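PDB 6JDD: cypemycin cysteine dehydrogenase (decarboxylating), which catalyses the oxidative decarboxylation of the C-terminal cysteine of the cypemycin precursor peptide, a flavin-dependent step in making the aminovinyl-cysteine of this linaridin. Local coordinates for residues Asp98-Leu103 / Asn138-Leu143; His14-Ile19 / Pro94-Thr99; Pro122-Asp127 / Glu150-Val155; Glu88-Phe93 / Met114-Thr119. All blocks are in the same frame, centred on the assembly; numbering follows the deposited sequence.

All four contacts belong to one Rossmann-like flavoprotein fold, a six-stranded parallel sheet with helices packed against it, and their centres lie 12 to 14 Å apart. Contacts 2 and 4 share strand 90-95, and contacts 1 and 2 share helix 97-104, so one run of chain passes from the sheet core to the flavin. Contact 3 pairs strand 123-127 with the end strand 149-151, and helix 134-142 of contact 1 lies between these two in the chain. Contact 4 closes before contact 3 opens, whereas contacts 1 and 4 interleave. At the C-terminal ends of the strands lie the loops that hold FAD, and D98 of helix 97-104 forms a salt bridge with R107 of a neighbouring subunit.

Contact 1: Asp98-Leu103 / Asn138-Leu143; sequences DTVMRL and NNVQTL. With FAD (flavin-adenine dinucleotide), chain B.
M101 of helix 97-104 reaches N139 of helix 134-142 through its sulfur, and the touching side chains M101, V100, L103, V140 and L143 all meet through carbon and sulfur. From CB, with CG lying anti to the carbonyl carbon (chi1 -60°), the M101 chain bends at chi2 and again at chi3. These bends carry SD to 3.5 Å from N139 CB, the two side chains crossing at about a right angle. CE, at the tip, touches the same N139 CB and then V140 CG2 at 4.2 Å. The amide of N139 is occupied beyond this pair: ND2 bonds to the carbonyl of I135, and OD1 receives a bond from Q105 that ties the two helices just past the apolar contact. In the Rossmann-like flavoprotein fold these helices lie on one side of the parallel sheet, here with segment axes 9.1 Å apart at closest approach and 55° between their directions. Further along, L143 divides its two methyls. CD1 meets V100 CG1 at 3.8 Å, and CD2 meets L103 CG at 4.0 Å. I125 and F151 of the sheet pack beneath these residues. The other side of helix 97-104 serves the cofactor: T99 OG1 donates to O1P of FAD at 2.7 Å, and the R102 guanidinium has the ribose carbon C2B of FAD 4.1 Å above one face, while its NH1 forms a salt bridge with D109.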
# COMPACT_ATOMS: atom_id res chain seq x y z
N ASP A 98 -6.96 -1.84 32.98
CA ASP A 98 -6.51 -3.02 32.25
C ASP A 98 -5.03 -3.29 32.56
O ASP A 98 -4.65 -4.46 32.61
CB ASP A 98 -6.80 -2.92 30.75
CG ASP A 98 -6.77 -4.31 30.15
OD1 ASP A 98 -7.63 -5.12 30.53
OD2 ASP A 98 -5.85 -4.58 29.34
N THR A 99 -4.22 -2.27 32.69
CA THR A 99 -2.77 -2.52 32.91
C THR A 99 -2.66 -3.20 34.29
O THR A 99 -1.91 -4.18 34.43
CB THR A 99 -1.87 -1.27 32.73
OG1 THR A 99 -1.50 -1.01 31.37
CG2 THR A 99 -0.58 -1.41 33.50
N VAL A 100 -3.44 -2.71 35.25
CA VAL A 100 -3.41 -3.26 36.63
C VAL A 100 -3.97 -4.68 36.68
O VAL A 100 -3.36 -5.48 37.34
CB VAL A 100 -4.12 -2.30 37.58
CG1 VAL A 100 -4.24 -2.90 38.97
CG2 VAL A 100 -3.33 -1.01 37.62
N MET A 101 -5.04 -4.98 35.95
CA MET A 101 -5.52 -6.37 35.83
C MET A 101 -4.42 -7.29 35.24
O MET A 101 -4.17 -8.35 35.79
CB MET A 101 -6.80 -6.44 34.99
CG MET A 101 -7.97 -5.67 35.53
SD MET A 101 -8.56 -6.20 37.19
CE MET A 101 -7.52 -5.20 38.27
N ARG A 102 -3.77 -6.84 34.16
CA ARG A 102 -2.70 -7.64 33.50
C ARG A 102 -1.55 -7.90 34.49
O ARG A 102 -1.00 -9.02 34.47
CB ARG A 102 -2.19 -6.91 32.25
CG ARG A 102 -3.10 -7.04 31.04
CD ARG A 102 -2.35 -6.90 29.73
NE ARG A 102 -1.94 -5.53 29.47
CZ ARG A 102 -0.76 -5.18 28.97
NH1 ARG A 102 0.14 -6.11 28.67
NH2 ARG A 102 -0.48 -3.91 28.76
N LEU A 103 -1.22 -6.90 35.32
CA LEU A 103 -0.12 -7.01 36.30
C LEU A 103 -0.52 -8.01 37.40
O LEU A 103 0.23 -8.90 37.71
CB LEU A 103 0.11 -5.61 36.86
CG LEU A 103 1.31 -5.47 37.77
CD1 LEU A 103 2.61 -5.89 37.07
CD2 LEU A 103 1.35 -4.03 38.24
N ASN A 138 -10.80 -7.61 43.70
CA ASN A 138 -10.08 -8.85 44.08
C ASN A 138 -8.71 -8.91 43.43
O ASN A 138 -7.73 -9.28 44.12
CB ASN A 138 -10.88 -10.14 43.85
CG ASN A 138 -11.84 -10.41 44.98
OD1 ASN A 138 -11.84 -9.75 46.05
ND2 ASN A 138 -12.69 -11.37 44.69
N ASN A 139 -8.67 -8.61 42.15
CA ASN A 139 -7.42 -8.52 41.33
C ASN A 139 -6.44 -7.46 41.88
O ASN A 139 -5.25 -7.77 41.98
CB ASN A 139 -7.73 -8.33 39.85
CG ASN A 139 -8.28 -9.61 39.26
OD1 ASN A 139 -7.55 -10.55 39.05
ND2 ASN A 139 -9.57 -9.74 39.14
N VAL A 140 -6.92 -6.30 42.29
CA VAL A 140 -6.10 -5.31 43.06
C VAL A 140 -5.56 -5.86 44.40
O VAL A 140 -4.38 -5.54 44.72
CB VAL A 140 -6.96 -4.08 43.34
CG1 VAL A 140 -6.26 -3.17 44.31
CG2 VAL A 140 -7.32 -3.38 42.06
N GLN A 141 -6.38 -6.61 45.18
CA GLN A 141 -5.94 -7.27 46.44
C GLN A 141 -4.79 -8.22 46.08
O GLN A 141 -3.84 -8.36 46.89
CB GLN A 141 -7.04 -8.05 47.18
CG GLN A 141 -7.86 -7.30 48.22
CD GLN A 141 -8.67 -8.29 49.06
OE1 GLN A 141 -8.95 -9.45 48.66
NE2 GLN A 141 -9.06 -7.85 50.26
N THR A 142 -4.90 -8.94 44.97
CA THR A 142 -3.88 -9.96 44.60
C THR A 142 -2.48 -9.34 44.55
O THR A 142 -1.47 -10.05 44.81
CB THR A 142 -4.21 -10.68 43.30
OG1 THR A 142 -5.42 -11.39 43.49
CG2 THR A 142 -3.18 -11.72 42.95
N LEU A 143 -2.41 -8.05 44.25
CA LEU A 143 -1.08 -7.40 44.16
C LEU A 143 -0.39 -7.30 45.54
O LEU A 143 0.84 -7.16 45.55
CB LEU A 143 -1.27 -6.04 43.51
CG LEU A 143 -1.54 -6.06 42.00
CD1 LEU A 143 -1.98 -4.69 41.51
CD2 LEU A 143 -0.33 -6.51 41.21
PA FAD B . -1.99 -1.61 25.84
O1A FAD B . -0.62 -2.15 25.64
O2A FAD B . -2.47 -0.53 24.93
O5B FAD B . -3.05 -2.82 25.84
C5B FAD B . -3.67 -3.19 24.58
C4B FAD B . -4.14 -4.62 24.66
O4B FAD B . -3.66 -5.34 23.50
C3B FAD B . -3.65 -5.42 25.88
O3B FAD B . -4.65 -6.33 26.34
C2B FAD B . -2.43 -6.16 25.32
O2B FAD B . -2.14 -7.34 26.03
C1B FAD B . -2.90 -6.46 23.90
N9A FAD B . -1.82 -6.64 22.94
C8A FAD B . -0.56 -7.14 23.18
N7A FAD B . 0.19 -7.17 22.11
C5A FAD B . -0.62 -6.65 21.10
C6A FAD B . -0.41 -6.42 19.73
N6A FAD B . 0.73 -6.69 19.10
N1A FAD B . -1.44 -5.89 19.02
C2A FAD B . -2.59 -5.62 19.66
N3A FAD B . -2.90 -5.80 20.94
C4A FAD B . -1.86 -6.32 21.61
N1 FAD B . -8.90 3.18 30.88
C2 FAD B . -8.62 3.34 32.19
O2 FAD B . -8.35 2.38 32.91
N3 FAD B . -8.62 4.57 32.78
C4 FAD B . -8.90 5.71 32.08
O4 FAD B . -8.89 6.79 32.65
C4X FAD B . -9.20 5.58 30.71
N5 FAD B . -9.47 6.66 30.02
C5X FAD B . -9.75 6.51 28.69
C6 FAD B . -10.05 7.66 27.94
C7 FAD B . -10.34 7.59 26.60
C7M FAD B . -10.65 8.84 25.82
C8 FAD B . -10.35 6.32 25.95
C8M FAD B . -10.67 6.21 24.49
C9 FAD B . -10.06 5.19 26.68
C9A FAD B . -9.76 5.26 28.05
N10 FAD B . -9.46 4.13 28.82
C10 FAD B . -9.17 4.25 30.16
C1' FAD B . -9.46 2.80 28.19
C2' FAD B . -8.05 2.32 27.87
O2' FAD B . -7.48 3.15 26.87
C3' FAD B . -8.06 0.87 27.38
O3' FAD B . -8.43 0.01 28.46
C4' FAD B . -6.72 0.40 26.81
O4' FAD B . -6.84 -0.95 26.36
C5' FAD B . -5.60 0.50 27.82
O5' FAD B . -4.40 -0.13 27.28
P FAD B . -3.01 0.05 28.04
O1P FAD B . -3.21 -0.28 29.48
O2P FAD B . -2.44 1.39 27.68
O3P FAD B . -2.12 -1.10 27.36

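Contact 2: His14-Ile19 / Pro94-Thr99; sequences HVTGSI and PATLDT. With FAD (flavin-adenine dinucleotide), chain B.
T16 and T99 meet tip to tip, T16 CG2 lying 3.3 Å from T99 OG1, where the loop after strand 10-15 meets the start of helix 97-104, just after strand 90-95, in this Rossmann-like fold. The hydroxyl of T16 sits between its own backbone N and carbonyl carbon (chi1 76°) and works both ways. It donates to P94 O at 2.6 Å, from above the carbonyl plane, and accepts from T96 N. T96 CG2 lies against T16 OG1 and G17 C. T96 is the N-cap of helix 97-104, its OG1 accepting from T99 N while donating to O1P of FAD. From the loop 16-18, G17, the centre of an inverse gamma turn, donates its N-H to O2P of the same phosphate at 2.8 Å; a side chain there would crowd that oxygen. G17 O accepts a hydrogen bond from the ribityl O2', and L97 N donates to the flavin O2 at 158°. S18 OG, hydrogen-bonded to T128, lies beside the P94 ring, which follows a cis peptide. H14, its ring turn fixed by the ND1 bond to S43, has NE2 2.8 Å from an in-plane water that donates to T99 OG1 at 2.7 Å.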
# COMPACT_ATOMS: atom_id res chain seq x y z
N HIS A 14 6.32 4.19 33.24
CA HIS A 14 5.52 3.39 32.30
C HIS A 14 4.17 4.07 32.13
O HIS A 14 3.44 4.23 33.14
CB HIS A 14 5.39 1.95 32.79
CG HIS A 14 4.60 1.09 31.87
ND1 HIS A 14 4.94 0.94 30.53
CD2 HIS A 14 3.48 0.37 32.06
CE1 HIS A 14 4.05 0.15 29.96
NE2 HIS A 14 3.13 -0.18 30.86
N VAL A 15 3.91 4.54 30.92
CA VAL A 15 2.74 5.40 30.60
C VAL A 15 1.70 4.54 29.89
O VAL A 15 2.06 3.90 28.88
CB VAL A 15 3.15 6.59 29.72
CG1 VAL A 15 2.00 7.58 29.51
CG2 VAL A 15 4.39 7.28 30.28
N THR A 16 0.45 4.57 30.35
CA THR A 16 -0.65 3.70 29.83
C THR A 16 -1.80 4.59 29.37
O THR A 16 -1.80 5.72 29.69
CB THR A 16 -1.08 2.62 30.85
OG1 THR A 16 -1.87 3.21 31.89
CG2 THR A 16 0.08 1.84 31.46
N GLY A 17 -2.77 4.00 28.67
CA GLY A 17 -3.75 4.65 27.77
C GLY A 17 -4.92 5.25 28.49
O GLY A 17 -6.09 4.92 28.20
N SER A 18 -4.67 6.21 29.34
CA SER A 18 -5.76 7.08 29.79
C SER A 18 -5.47 8.49 29.28
O SER A 18 -4.31 8.83 28.95
CB SER A 18 -5.93 6.99 31.28
OG SER A 18 -4.80 7.46 31.96
N ILE A 19 -6.52 9.29 29.21
CA ILE A 19 -6.41 10.69 28.72
C ILE A 19 -5.36 11.44 29.58
O ILE A 19 -4.64 12.27 29.01
CB ILE A 19 -7.81 11.34 28.66
CG1 ILE A 19 -7.75 12.66 27.90
CG2 ILE A 19 -8.42 11.47 30.04
CD1 ILE A 19 -7.39 12.42 26.45
N PRO A 94 0.08 7.45 33.84
CA PRO A 94 -0.95 6.81 34.65
C PRO A 94 -1.10 5.29 34.43
O PRO A 94 -0.49 4.76 33.51
CB PRO A 94 -2.21 7.47 34.12
CG PRO A 94 -1.93 7.59 32.65
CD PRO A 94 -0.47 8.01 32.61
N ALA A 95 -1.90 4.65 35.28
CA ALA A 95 -2.16 3.20 35.22
C ALA A 95 -3.62 2.98 34.95
O ALA A 95 -4.41 3.32 35.77
CB ALA A 95 -1.76 2.54 36.48
N THR A 96 -3.92 2.41 33.80
CA THR A 96 -5.29 1.99 33.45
C THR A 96 -5.71 0.80 34.35
O THR A 96 -4.86 0.03 34.83
CB THR A 96 -5.40 1.65 31.95
OG1 THR A 96 -4.39 0.69 31.65
CG2 THR A 96 -5.24 2.88 31.08
N LEU A 97 -7.02 0.61 34.41
CA LEU A 97 -7.68 -0.61 34.97
C LEU A 97 -7.07 -1.84 34.31
O LEU A 97 -6.61 -2.71 35.06
CB LEU A 97 -9.18 -0.47 34.71
CG LEU A 97 -10.05 -1.66 35.10
CD1 LEU A 97 -9.68 -2.21 36.45
CD2 LEU A 97 -11.50 -1.24 35.12
N ASP A 98 -6.96 -1.84 32.98
CA ASP A 98 -6.51 -3.02 32.25
C ASP A 98 -5.03 -3.29 32.56
O ASP A 98 -4.65 -4.46 32.61
CB ASP A 98 -6.80 -2.92 30.75
CG ASP A 98 -6.77 -4.31 30.15
OD1 ASP A 98 -7.63 -5.12 30.53
OD2 ASP A 98 -5.85 -4.58 29.34
N THR A 99 -4.22 -2.27 32.69
CA THR A 99 -2.77 -2.52 32.91
C THR A 99 -2.66 -3.20 34.29
O THR A 99 -1.91 -4.18 34.43
CB THR A 99 -1.87 -1.27 32.73
OG1 THR A 99 -1.50 -1.01 31.37
CG2 THR A 99 -0.58 -1.41 33.50
PA FAD B . -1.99 -1.61 25.84
O1A FAD B . -0.62 -2.15 25.64
O2A FAD B . -2.47 -0.53 24.93
O5B FAD B . -3.05 -2.82 25.84
C5B FAD B . -3.67 -3.19 24.58
C4B FAD B . -4.14 -4.62 24.66
O4B FAD B . -3.66 -5.34 23.50
C3B FAD B . -3.65 -5.42 25.88
O3B FAD B . -4.65 -6.33 26.34
C2B FAD B . -2.43 -6.16 25.32
O2B FAD B . -2.14 -7.34 26.03
C1B FAD B . -2.90 -6.46 23.90
N9A FAD B . -1.82 -6.64 22.94
C8A FAD B . -0.56 -7.14 23.18
N7A FAD B . 0.19 -7.17 22.11
C5A FAD B . -0.62 -6.65 21.10
C6A FAD B . -0.41 -6.42 19.73
N6A FAD B . 0.73 -6.69 19.10
N1A FAD B . -1.44 -5.89 19.02
C2A FAD B . -2.59 -5.62 19.66
N3A FAD B . -2.90 -5.80 20.94
C4A FAD B . -1.86 -6.32 21.61
N1 FAD B . -8.90 3.18 30.88
C2 FAD B . -8.62 3.34 32.19
O2 FAD B . -8.35 2.38 32.91
N3 FAD B . -8.62 4.57 32.78
C4 FAD B . -8.90 5.71 32.08
O4 FAD B . -8.89 6.79 32.65
C4X FAD B . -9.20 5.58 30.71
N5 FAD B . -9.47 6.66 30.02
C5X FAD B . -9.75 6.51 28.69
C6 FAD B . -10.05 7.66 27.94
C7 FAD B . -10.34 7.59 26.60
C7M FAD B . -10.65 8.84 25.82
C8 FAD B . -10.35 6.32 25.95
C8M FAD B . -10.67 6.21 24.49
C9 FAD B . -10.06 5.19 26.68
C9A FAD B . -9.76 5.26 28.05
N10 FAD B . -9.46 4.13 28.82
C10 FAD B . -9.17 4.25 30.16
C1' FAD B . -9.46 2.80 28.19
C2' FAD B . -8.05 2.32 27.87
O2' FAD B . -7.48 3.15 26.87
C3' FAD B . -8.06 0.87 27.38
O3' FAD B . -8.43 0.01 28.46
C4' FAD B . -6.72 0.40 26.81
O4' FAD B . -6.84 -0.95 26.36
C5' FAD B . -5.60 0.50 27.82
O5' FAD B . -4.40 -0.13 27.28
P FAD B . -3.01 0.05 28.04
O1P FAD B . -3.21 -0.28 29.48
O2P FAD B . -2.44 1.39 27.68
O3P FAD B . -2.12 -1.10 27.36
O HOH W 1 0.84 -1.68 30.21

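Contact 3: Pro122-Asp127 / Glu150-Val155; sequences PLVIAD and EFAPRV
I125 and F151 lie side by side and point the same way from neighbouring parallel strands of a beta-alpha-beta unit, strand 123-127, helix 134-142, strand 149-151. I125 CG2 touches F151 CE2 at 3.6 Å, and I125 CB makes a CH-pi contact over the ring face. On the other face of the sheet, V124 CG1 packs on A152 CB at 3.9 Å. Around this apolar centre the backbone ladder runs E150 N to L123 O, I125 N to E150 O and A152 N to I125 O. At the polar edge R154, its chain bent at chi2 and chi3, grips D127 end-on through NH1 and NH2, with the carboxylate and guanidinium only 6° from coplanar. Each oxygen uses its syn lone pair. An asparagine in place of D127 would probably forfeit the charge pairing and the two-pronged grip, and R154 would be left freer to turn. NH1 also donates to A152 O at 2.6 Å, while D127 OD1 lies at the edge of the F151 ring, 3.5 Å from CD2.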
# COMPACT_ATOMS: atom_id res chain seq x y z
N PRO A 122 10.98 -1.08 44.01
CA PRO A 122 9.70 -0.45 44.29
C PRO A 122 8.93 -0.14 43.00
O PRO A 122 9.46 0.41 42.10
CB PRO A 122 10.09 0.84 45.00
CG PRO A 122 11.47 0.58 45.56
CD PRO A 122 12.13 -0.38 44.61
N LEU A 123 7.67 -0.56 42.97
CA LEU A 123 6.74 -0.41 41.83
C LEU A 123 5.55 0.35 42.34
O LEU A 123 4.83 -0.20 43.13
CB LEU A 123 6.30 -1.80 41.37
CG LEU A 123 5.76 -1.89 39.95
CD1 LEU A 123 5.77 -3.31 39.48
CD2 LEU A 123 4.37 -1.33 39.84
N VAL A 124 5.35 1.58 41.89
CA VAL A 124 4.23 2.44 42.35
C VAL A 124 3.25 2.63 41.21
O VAL A 124 3.64 2.91 40.11
CB VAL A 124 4.73 3.79 42.86
CG1 VAL A 124 3.60 4.56 43.51
CG2 VAL A 124 5.89 3.60 43.83
N ILE A 125 1.98 2.53 41.55
CA ILE A 125 0.88 2.51 40.56
C ILE A 125 0.02 3.74 40.79
O ILE A 125 -0.68 3.83 41.84
CB ILE A 125 0.05 1.21 40.66
CG1 ILE A 125 0.96 0.00 40.50
CG2 ILE A 125 -1.07 1.24 39.63
CD1 ILE A 125 0.25 -1.32 40.60
N ALA A 126 0.08 4.64 39.82
CA ALA A 126 -0.70 5.87 39.81
C ALA A 126 -1.95 5.58 38.98
O ALA A 126 -2.05 6.05 37.85
CB ALA A 126 0.14 6.98 39.29
N ASP A 127 -2.87 4.84 39.59
CA ASP A 127 -4.10 4.35 38.95
C ASP A 127 -4.98 5.54 38.55
O ASP A 127 -5.15 6.48 39.33
CB ASP A 127 -4.86 3.41 39.88
CG ASP A 127 -5.09 4.06 41.23
OD1 ASP A 127 -4.07 4.30 41.93
OD2 ASP A 127 -6.28 4.38 41.54
N GLU A 150 3.03 -0.93 45.38
CA GLU A 150 2.09 -0.03 46.11
C GLU A 150 1.29 0.81 45.13
O GLU A 150 1.77 1.09 44.05
CB GLU A 150 2.83 0.93 47.04
CG GLU A 150 3.23 0.25 48.33
CD GLU A 150 3.77 1.12 49.45
OE1 GLU A 150 3.49 2.37 49.50
OE2 GLU A 150 4.48 0.53 50.31
N PHE A 151 0.13 1.27 45.56
CA PHE A 151 -0.65 2.32 44.86
C PHE A 151 -0.24 3.66 45.43
O PHE A 151 0.03 3.77 46.57
CB PHE A 151 -2.14 2.03 44.99
CG PHE A 151 -2.56 0.87 44.13
CD1 PHE A 151 -2.38 -0.44 44.56
CD2 PHE A 151 -3.13 1.10 42.88
CE1 PHE A 151 -2.72 -1.48 43.72
CE2 PHE A 151 -3.51 0.06 42.07
CZ PHE A 151 -3.32 -1.23 42.50
N ALA A 152 -0.18 4.66 44.59
CA ALA A 152 0.32 5.99 44.96
C ALA A 152 -0.70 6.59 45.90
O ALA A 152 -1.86 6.19 45.85
CB ALA A 152 0.50 6.86 43.73
N PRO A 153 -0.29 7.56 46.76
CA PRO A 153 -1.23 8.33 47.57
C PRO A 153 -2.29 9.04 46.70
O PRO A 153 -1.96 9.53 45.59
CB PRO A 153 -0.33 9.32 48.34
CG PRO A 153 1.04 8.68 48.37
CD PRO A 153 1.11 7.89 47.07
N ARG A 154 -3.53 9.08 47.21
CA ARG A 154 -4.71 9.68 46.53
C ARG A 154 -4.50 11.20 46.36
O ARG A 154 -3.64 11.79 47.12
CB ARG A 154 -5.97 9.44 47.37
CG ARG A 154 -6.29 7.98 47.66
CD ARG A 154 -6.53 7.21 46.38
NE ARG A 154 -5.29 6.64 45.88
CZ ARG A 154 -5.13 6.01 44.72
NH1 ARG A 154 -3.94 5.55 44.38
NH2 ARG A 154 -6.15 5.84 43.91
N VAL A 155 -5.23 11.80 45.41
CA VAL A 155 -5.44 13.28 45.30
C VAL A 155 -6.92 13.59 45.01
O VAL A 155 -7.52 12.88 44.18
CB VAL A 155 -4.52 13.94 44.25
CG1 VAL A 155 -3.10 14.09 44.80
CG2 VAL A 155 -4.53 13.22 42.90

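Contact 4: Glu88-Phe93 / Met114-Thr119; sequences ECFLVF and MMLQLT. With FAD (flavin-adenine dinucleotide), chain C.
F90 meets M115 and L116 in the last turn of helix 111-118 and T119 just beyond it. Its CE2 lies 3.7 Å from M115 SD, a Met-aromatic contact with the sulfur oblique to the ring. L116 slides past F90 in the opposite direction, bringing CD2 to 3.8 Å from F90 CB. T119 CG2 lies over one ring face, and T119 OG1, which accepts from A121 N, lies near F90 CE1. The other L116 branch, CD1, touches V92 CG2 at 3.9 Å. Such helix-on-sheet packing is part of the core of this Rossmann-like fold: strand 90-95 is central in the parallel sheet, and the short axes of 90-92 and 114-118 cross at -126°, 10.8 Å apart at closest approach. An alanine in place of F90 is likely to open a gap beneath M115, L116 and T119. M115 is extended until chi3 turns its methyl back onto the ring, and H12 touches it too. On another side of the helix, M114 CE lies 3.4 Å from N1 of an FAD bound mainly by a neighbouring subunit.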
# COMPACT_ATOMS: atom_id res chain seq x y z
N GLU A 88 15.86 2.50 39.64
CA GLU A 88 15.76 2.05 41.04
C GLU A 88 14.30 2.05 41.50
O GLU A 88 14.00 1.55 42.60
CB GLU A 88 16.59 2.98 41.93
CG GLU A 88 18.08 2.82 41.68
CD GLU A 88 18.92 3.79 42.47
OE1 GLU A 88 18.73 3.79 43.69
OE2 GLU A 88 19.72 4.56 41.87
N CYS A 89 13.40 2.62 40.72
CA CYS A 89 11.95 2.39 40.95
C CYS A 89 11.21 2.45 39.61
O CYS A 89 11.81 2.81 38.61
CB CYS A 89 11.44 3.36 42.00
SG CYS A 89 11.19 5.03 41.35
N PHE A 90 9.95 2.05 39.63
CA PHE A 90 9.07 1.95 38.44
C PHE A 90 7.74 2.58 38.78
O PHE A 90 7.12 2.17 39.75
CB PHE A 90 8.89 0.49 38.03
CG PHE A 90 10.15 -0.15 37.53
CD1 PHE A 90 11.11 -0.61 38.40
CD2 PHE A 90 10.39 -0.25 36.17
CE1 PHE A 90 12.27 -1.19 37.94
CE2 PHE A 90 11.54 -0.85 35.71
CZ PHE A 90 12.49 -1.31 36.59
N LEU A 91 7.37 3.62 38.06
CA LEU A 91 6.11 4.36 38.30
C LEU A 91 5.22 4.09 37.10
O LEU A 91 5.63 4.40 36.00
CB LEU A 91 6.37 5.86 38.49
CG LEU A 91 7.54 6.22 39.40
CD1 LEU A 91 7.84 7.71 39.35
CD2 LEU A 91 7.28 5.79 40.84
N VAL A 92 4.05 3.52 37.32
CA VAL A 92 3.01 3.37 36.27
C VAL A 92 2.10 4.59 36.34
O VAL A 92 1.30 4.71 37.25
CB VAL A 92 2.27 2.03 36.42
CG1 VAL A 92 1.36 1.76 35.24
CG2 VAL A 92 3.26 0.88 36.59
N PHE A 93 2.27 5.50 35.39
CA PHE A 93 1.85 6.92 35.50
C PHE A 93 1.39 7.40 34.13
O PHE A 93 2.22 7.61 33.26
CB PHE A 93 3.02 7.77 35.99
CG PHE A 93 2.67 9.21 36.24
CD1 PHE A 93 1.81 9.55 37.27
CD2 PHE A 93 3.19 10.21 35.45
CE1 PHE A 93 1.46 10.87 37.50
CE2 PHE A 93 2.85 11.53 35.69
CZ PHE A 93 1.98 11.86 36.71
N MET A 114 6.54 -7.74 31.17
CA MET A 114 7.58 -8.72 31.57
C MET A 114 8.45 -8.04 32.64
O MET A 114 8.65 -8.61 33.69
CB MET A 114 8.41 -9.16 30.35
CG MET A 114 9.56 -10.11 30.67
SD MET A 114 8.94 -11.73 31.11
CE MET A 114 8.72 -12.44 29.47
N MET A 115 8.89 -6.82 32.34
CA MET A 115 9.79 -6.02 33.19
C MET A 115 9.16 -5.85 34.57
O MET A 115 9.82 -6.13 35.54
CB MET A 115 10.00 -4.69 32.49
CG MET A 115 10.95 -3.77 33.21
SD MET A 115 11.07 -2.20 32.35
CE MET A 115 9.46 -1.48 32.64
N LEU A 116 7.89 -5.44 34.63
CA LEU A 116 7.21 -5.15 35.90
C LEU A 116 6.97 -6.48 36.66
O LEU A 116 6.99 -6.45 37.88
CB LEU A 116 5.90 -4.39 35.63
CG LEU A 116 6.08 -2.97 35.12
CD1 LEU A 116 4.75 -2.29 34.90
CD2 LEU A 116 6.92 -2.14 36.05
N GLN A 117 6.73 -7.60 35.96
CA GLN A 117 6.63 -8.91 36.62
C GLN A 117 7.97 -9.27 37.28
O GLN A 117 7.95 -9.88 38.36
CB GLN A 117 6.24 -10.05 35.66
CG GLN A 117 4.80 -10.01 35.09
CD GLN A 117 3.68 -9.94 36.10
OE1 GLN A 117 3.84 -10.33 37.27
NE2 GLN A 117 2.53 -9.43 35.66
N LEU A 118 9.12 -8.95 36.68
CA LEU A 118 10.40 -9.53 37.12
C LEU A 118 11.11 -8.59 38.10
O LEU A 118 11.99 -9.04 38.85
CB LEU A 118 11.28 -9.85 35.91
CG LEU A 118 10.72 -10.88 34.93
CD1 LEU A 118 11.70 -11.10 33.81
CD2 LEU A 118 10.46 -12.19 35.61
N THR A 119 10.75 -7.32 38.15
CA THR A 119 11.50 -6.38 39.00
C THR A 119 11.24 -6.74 40.47
O THR A 119 10.12 -7.19 40.80
CB THR A 119 11.19 -4.93 38.67
OG1 THR A 119 12.07 -4.11 39.44
CG2 THR A 119 9.76 -4.57 38.98
PA FAD C . 1.33 -14.96 21.19
O1A FAD C . 0.21 -15.61 20.46
O2A FAD C . 2.44 -14.36 20.39
O5B FAD C . 0.74 -13.85 22.19
C5B FAD C . 0.60 -12.49 21.72
C4B FAD C . -0.46 -11.78 22.53
O4B FAD C . -1.40 -11.14 21.64
C3B FAD C . -1.30 -12.67 23.45
O3B FAD C . -1.62 -12.00 24.67
C2B FAD C . -2.56 -12.93 22.61
O2B FAD C . -3.69 -13.24 23.39
C1B FAD C . -2.71 -11.59 21.90
N9A FAD C . -3.43 -11.67 20.63
C8A FAD C . -4.42 -12.55 20.29
N7A FAD C . -4.86 -12.36 19.07
C5A FAD C . -4.11 -11.30 18.58
C6A FAD C . -4.10 -10.62 17.35
N6A FAD C . -4.90 -10.93 16.33
N1A FAD C . -3.22 -9.60 17.20
C2A FAD C . -2.41 -9.30 18.23
N3A FAD C . -2.33 -9.87 19.44
C4A FAD C . -3.22 -10.87 19.54
N1 FAD C . 9.07 -14.88 27.18
C2 FAD C . 9.19 -15.98 27.96
O2 FAD C . 8.26 -16.34 28.69
N3 FAD C . 10.32 -16.73 27.99
C4 FAD C . 11.41 -16.42 27.22
O4 FAD C . 12.41 -17.12 27.27
C4X FAD C . 11.34 -15.28 26.39
N5 FAD C . 12.37 -14.97 25.65
C5X FAD C . 12.27 -13.86 24.86
C6 FAD C . 13.37 -13.51 24.06
C7 FAD C . 13.34 -12.41 23.23
C7M FAD C . 14.54 -12.07 22.39
C8 FAD C . 12.17 -11.61 23.19
C8M FAD C . 12.11 -10.40 22.29
C9 FAD C . 11.08 -11.94 23.97
C9A FAD C . 11.11 -13.07 24.81
N10 FAD C . 10.03 -13.43 25.62
C10 FAD C . 10.10 -14.54 26.43
C1' FAD C . 8.80 -12.62 25.60
C2' FAD C . 7.71 -13.25 24.74
O2' FAD C . 8.12 -13.25 23.38
C3' FAD C . 6.39 -12.48 24.88
O3' FAD C . 5.88 -12.67 26.19
C4' FAD C . 5.33 -12.90 23.86
O4' FAD C . 4.15 -12.12 24.05
C5' FAD C . 4.98 -14.37 23.96
O5' FAD C . 3.84 -14.66 23.10
P FAD C . 3.43 -16.18 22.84
O1P FAD C . 3.33 -16.88 24.16
O2P FAD C . 4.33 -16.75 21.79
O3P FAD C . 1.95 -16.01 22.23